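Local coordinates for uncharacterized conserved protein YiiM (Geobacillus stearothermophilus, PDB 5YHH) that is a MOSC-domain protein linked to hydroxylaminopurine resistance and probably binds a molybdenum cofactor at a putative catalytic site, at residues E71-W76 and F89-T94. Sequence-based numbering, arbitrary orientation.
Sequences EHFVYW and FGENWT
F73 and W76 of helix 71-80 meet F89 of the loop that leads into strand 93-96. The contact belongs to the beta-alpha-beta unit of strand 65-69, helix 71-80 and strand 93-96 in the MOSC domain. All five touching residues are buried.

The tip of F89 lies over one face of the W76 indole, offset toward its rim. F89 CZ is 3.3 Å from W76 NE1 and 3.4 Å from W76 CD1. The planes of the F89 ring and the W76 five-membered ring are tilted 33° apart. Y75 CD2 lies over the opposite face of the indole. W76 NE1 hydrogen-bonds to Y68 OH, and the Y68 ring also stacks on F89. Helix 137-144 adds I141 against F89, and L137 and A140 against W76.

F73 sits between F89 and strand 93-96. A chi1 of -64° turns the F73 ring away from its own carbonyl, which lets the far end of the ring reach the loop. The ring edge meets F89, with F73 CE1 3.9 Å from F89 CD1. On the strand side, T94 CG2 packs obliquely, 3.8 Å from F73 CE2.

The polar contacts centre on the E91 carboxylate. The E91 chain bends at chi2 (-75°), and the carboxylate binds to both ends of its own segment. E91 OE1 accepts the backbone N-H of F89 through its syn lone pair, at 2.9 Å from F89 N. E91 OE2 takes two hydrogen bonds, one from G87 N and one from the T94 hydroxyl. T94 OG1 donates on the anti side, at 2.6 Å from E91 OE2. The same oxygen, E91 OE2, lies in the plane of the F73 ring, 3.5 Å from F73 CZ at its edge.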
ATOM      1  N   GLU A  71       1.150  -4.780  11.990  1.00 25.38           N
ATOM      2  CA  GLU A  71       0.426  -5.835  12.693  1.00 27.05           C
ATOM      3  C   GLU A  71       0.647  -7.174  12.013  1.00 26.05           C
ATOM      4  O   GLU A  71       0.733  -8.190  12.671  1.00 25.77           O
ATOM      5  CB  GLU A  71      -1.081  -5.543  12.796  1.00 28.91           C
ATOM      6  CG  GLU A  71      -1.456  -4.382  13.744  1.00 29.95           C
ATOM      7  CD  GLU A  71      -1.400  -3.009  13.076  1.00 29.73           C
ATOM      8  OE1 GLU A  71      -0.821  -2.897  11.965  1.00 27.45           O
ATOM      9  OE2 GLU A  71      -1.912  -2.014  13.673  1.00 26.50           O
ATOM     10  N   HIS A  72       0.736  -7.175  10.682  1.00 23.96           N
ATOM     11  CA  HIS A  72       0.841  -8.425   9.942  1.00 23.56           C
ATOM     12  C   HIS A  72       2.175  -9.123  10.138  1.00 23.60           C
ATOM     13  O   HIS A  72       2.278 -10.336   9.921  1.00 24.50           O
ATOM     14  CB  HIS A  72       0.608  -8.175   8.448  1.00 22.17           C
ATOM     15  CG  HIS A  72      -0.750  -7.652   8.150  1.00 21.95           C
ATOM     16  ND1 HIS A  72      -1.855  -7.968   8.918  1.00 24.28           N
ATOM     17  CD2 HIS A  72      -1.187  -6.820   7.175  1.00 23.16           C
ATOM     18  CE1 HIS A  72      -2.919  -7.362   8.411  1.00 27.40           C
ATOM     19  NE2 HIS A  72      -2.538  -6.656   7.358  1.00 24.39           N
ATOM     20  N   PHE A  73       3.210  -8.366  10.510  1.00 23.12           N
ATOM     21  CA  PHE A  73       4.519  -8.971  10.794  1.00 23.66           C
ATOM     22  C   PHE A  73       4.430 -10.121  11.813  1.00 24.61           C
ATOM     23  O   PHE A  73       5.185 -11.088  11.715  1.00 24.89           O
ATOM     24  CB  PHE A  73       5.492  -7.945  11.324  1.00 23.38           C
ATOM     25  CG  PHE A  73       5.840  -6.842  10.338  1.00 24.10           C
ATOM     26  CD1 PHE A  73       5.682  -7.013   8.957  1.00 24.94           C
ATOM     27  CD2 PHE A  73       6.374  -5.639  10.807  1.00 25.89           C
ATOM     28  CE1 PHE A  73       6.034  -5.993   8.062  1.00 26.81           C
ATOM     29  CE2 PHE A  73       6.712  -4.644   9.928  1.00 25.67           C
ATOM     30  CZ  PHE A  73       6.543  -4.824   8.552  1.00 22.81           C
ATOM     31  N   VAL A  74       3.536  -9.988  12.790  1.00 24.93           N
ATOM     32  CA  VAL A  74       3.316 -11.016  13.785  1.00 26.56           C
ATOM     33  C   VAL A  74       2.882 -12.310  13.131  1.00 27.36           C
ATOM     34  O   VAL A  74       3.437 -13.373  13.437  1.00 29.60           O
ATOM     35  CB  VAL A  74       2.302 -10.561  14.875  1.00 28.04           C
ATOM     36  CG1 VAL A  74       1.946 -11.724  15.839  1.00 30.48           C
ATOM     37  CG2 VAL A  74       2.879  -9.446  15.662  1.00 28.47           C
ATOM     38  N   TYR A  75       1.907 -12.234  12.226  1.00 27.23           N
ATOM     39  CA  TYR A  75       1.470 -13.378  11.490  1.00 26.79           C
ATOM     40  C   TYR A  75       2.607 -13.978  10.657  1.00 26.93           C
ATOM     41  O   TYR A  75       2.796 -15.194  10.672  1.00 27.87           O
ATOM     42  CB  TYR A  75       0.286 -13.027  10.593  1.00 27.34           C
ATOM     43  CG  TYR A  75      -0.082 -14.132   9.617  1.00 28.79           C
ATOM     44  CD1 TYR A  75      -0.923 -15.157  10.005  1.00 29.45           C
ATOM     45  CD2 TYR A  75       0.368 -14.113   8.294  1.00 31.04           C
ATOM     46  CE1 TYR A  75      -1.277 -16.151   9.143  1.00 31.99           C
ATOM     47  CE2 TYR A  75       0.037 -15.125   7.426  1.00 30.08           C
ATOM     48  CZ  TYR A  75      -0.807 -16.126   7.851  1.00 30.64           C
ATOM     49  OH  TYR A  75      -1.161 -17.142   7.013  1.00 31.95           O
ATOM     50  N   TRP A  76       3.377 -13.151   9.948  1.00 25.51           N
ATOM     51  CA  TRP A  76       4.449 -13.681   9.091  1.00 24.94           C
ATOM     52  C   TRP A  76       5.548 -14.373   9.929  1.00 25.54           C
ATOM     53  O   TRP A  76       6.103 -15.394   9.497  1.00 25.19           O
ATOM     54  CB  TRP A  76       5.058 -12.593   8.212  1.00 24.77           C
ATOM     55  CG  TRP A  76       4.041 -12.002   7.255  1.00 24.73           C
ATOM     56  CD1 TRP A  76       3.618 -10.712   7.203  1.00 25.04           C
ATOM     57  CD2 TRP A  76       3.293 -12.710   6.270  1.00 24.35           C
ATOM     58  NE1 TRP A  76       2.665 -10.566   6.235  1.00 20.73           N
ATOM     59  CE2 TRP A  76       2.441 -11.780   5.653  1.00 25.13           C
ATOM     60  CE3 TRP A  76       3.260 -14.038   5.842  1.00 24.43           C
ATOM     61  CZ2 TRP A  76       1.575 -12.130   4.639  1.00 22.59           C
ATOM     62  CZ3 TRP A  76       2.395 -14.384   4.816  1.00 24.86           C
ATOM     63  CH2 TRP A  76       1.569 -13.415   4.226  1.00 22.96           C
ATOM     64  N   PHE A  89       8.464  -5.617   3.820  1.00 24.98           N
ATOM     65  CA  PHE A  89       7.636  -5.712   2.587  1.00 25.11           C
ATOM     66  C   PHE A  89       7.933  -4.670   1.542  1.00 25.38           C
ATOM     67  O   PHE A  89       7.184  -4.494   0.562  1.00 25.31           O
ATOM     68  CB  PHE A  89       6.137  -5.808   2.920  1.00 25.38           C
ATOM     69  CG  PHE A  89       5.761  -7.183   3.451  1.00 27.65           C
ATOM     70  CD1 PHE A  89       6.401  -7.708   4.543  1.00 32.28           C
ATOM     71  CD2 PHE A  89       4.833  -7.969   2.800  1.00 28.75           C
ATOM     72  CE1 PHE A  89       6.119  -9.019   4.966  1.00 34.10           C
ATOM     73  CE2 PHE A  89       4.547  -9.260   3.257  1.00 30.51           C
ATOM     74  CZ  PHE A  89       5.188  -9.762   4.317  1.00 30.67           C
ATOM     75  N   GLY A  90       9.100  -4.052   1.692  1.00 25.76           N
ATOM     76  CA  GLY A  90       9.557  -3.023   0.784  1.00 26.00           C
ATOM     77  C   GLY A  90       8.758  -1.757   0.947  1.00 25.41           C
ATOM     78  O   GLY A  90       8.795  -0.911   0.081  1.00 26.13           O
ATOM     79  N   GLU A  91       8.056  -1.592   2.071  1.00 23.94           N
ATOM     80  CA  GLU A  91       7.155  -0.446   2.220  1.00 23.39           C
ATOM     81  C   GLU A  91       7.913   0.856   2.543  1.00 23.82           C
ATOM     82  O   GLU A  91       8.896   0.837   3.264  1.00 25.12           O
ATOM     83  CB  GLU A  91       6.056  -0.740   3.257  1.00 23.42           C
ATOM     84  CG  GLU A  91       6.503  -0.818   4.743  1.00 21.49           C
ATOM     85  CD  GLU A  91       7.239  -2.024   5.176  1.00 22.70           C
ATOM     86  OE1 GLU A  91       7.579  -2.905   4.332  1.00 22.59           O
ATOM     87  OE2 GLU A  91       7.448  -2.128   6.433  1.00 20.86           O
ATOM     88  N   ASN A  92       7.479   1.981   1.984  1.00 23.36           N
ATOM     89  CA  ASN A  92       7.975   3.301   2.424  1.00 23.48           C
ATOM     90  C   ASN A  92       7.582   3.592   3.855  1.00 23.00           C
ATOM     91  O   ASN A  92       8.394   4.121   4.649  1.00 24.22           O
ATOM     92  CB  ASN A  92       7.420   4.419   1.526  1.00 23.92           C
ATOM     93  CG  ASN A  92       7.725   4.213   0.077  1.00 27.90           C
ATOM     94  OD1 ASN A  92       6.927   3.629  -0.685  1.00 27.97           O
ATOM     95  ND2 ASN A  92       8.909   4.645  -0.326  1.00 31.04           N
ATOM     96  N   TRP A  93       6.336   3.250   4.198  1.00 22.10           N
ATOM     97  CA  TRP A  93       5.734   3.575   5.489  1.00 22.17           C
ATOM     98  C   TRP A  93       5.236   2.276   6.136  1.00 22.45           C
ATOM     99  O   TRP A  93       4.370   1.592   5.586  1.00 20.25           O
ATOM    100  CB  TRP A  93       4.524   4.485   5.298  1.00 23.20           C
ATOM    101  CG  TRP A  93       4.786   5.899   4.894  1.00 23.14           C
ATOM    102  CD1 TRP A  93       5.975   6.459   4.517  1.00 27.14           C
ATOM    103  CD2 TRP A  93       3.793   6.914   4.739  1.00 23.46           C
ATOM    104  NE1 TRP A  93       5.776   7.785   4.156  1.00 27.34           N
ATOM    105  CE2 TRP A  93       4.446   8.083   4.306  1.00 26.20           C
ATOM    106  CE3 TRP A  93       2.415   6.948   4.961  1.00 25.02           C
ATOM    107  CZ2 TRP A  93       3.756   9.285   4.074  1.00 28.50           C
ATOM    108  CZ3 TRP A  93       1.736   8.106   4.743  1.00 26.41           C
ATOM    109  CH2 TRP A  93       2.407   9.279   4.300  1.00 26.87           C
ATOM    110  N   THR A  94       5.830   1.939   7.276  1.00 22.12           N
ATOM    111  CA  THR A  94       5.340   0.887   8.122  1.00 22.50           C
ATOM    112  C   THR A  94       4.323   1.512   9.045  1.00 22.62           C
ATOM    113  O   THR A  94       4.622   2.453   9.778  1.00 22.77           O
ATOM    114  CB  THR A  94       6.465   0.273   8.953  1.00 22.71           C
ATOM    115  OG1 THR A  94       7.513  -0.128   8.076  1.00 24.36           O
ATOM    116  CG2 THR A  94       5.918  -0.934   9.728  1.00 23.31           C
TER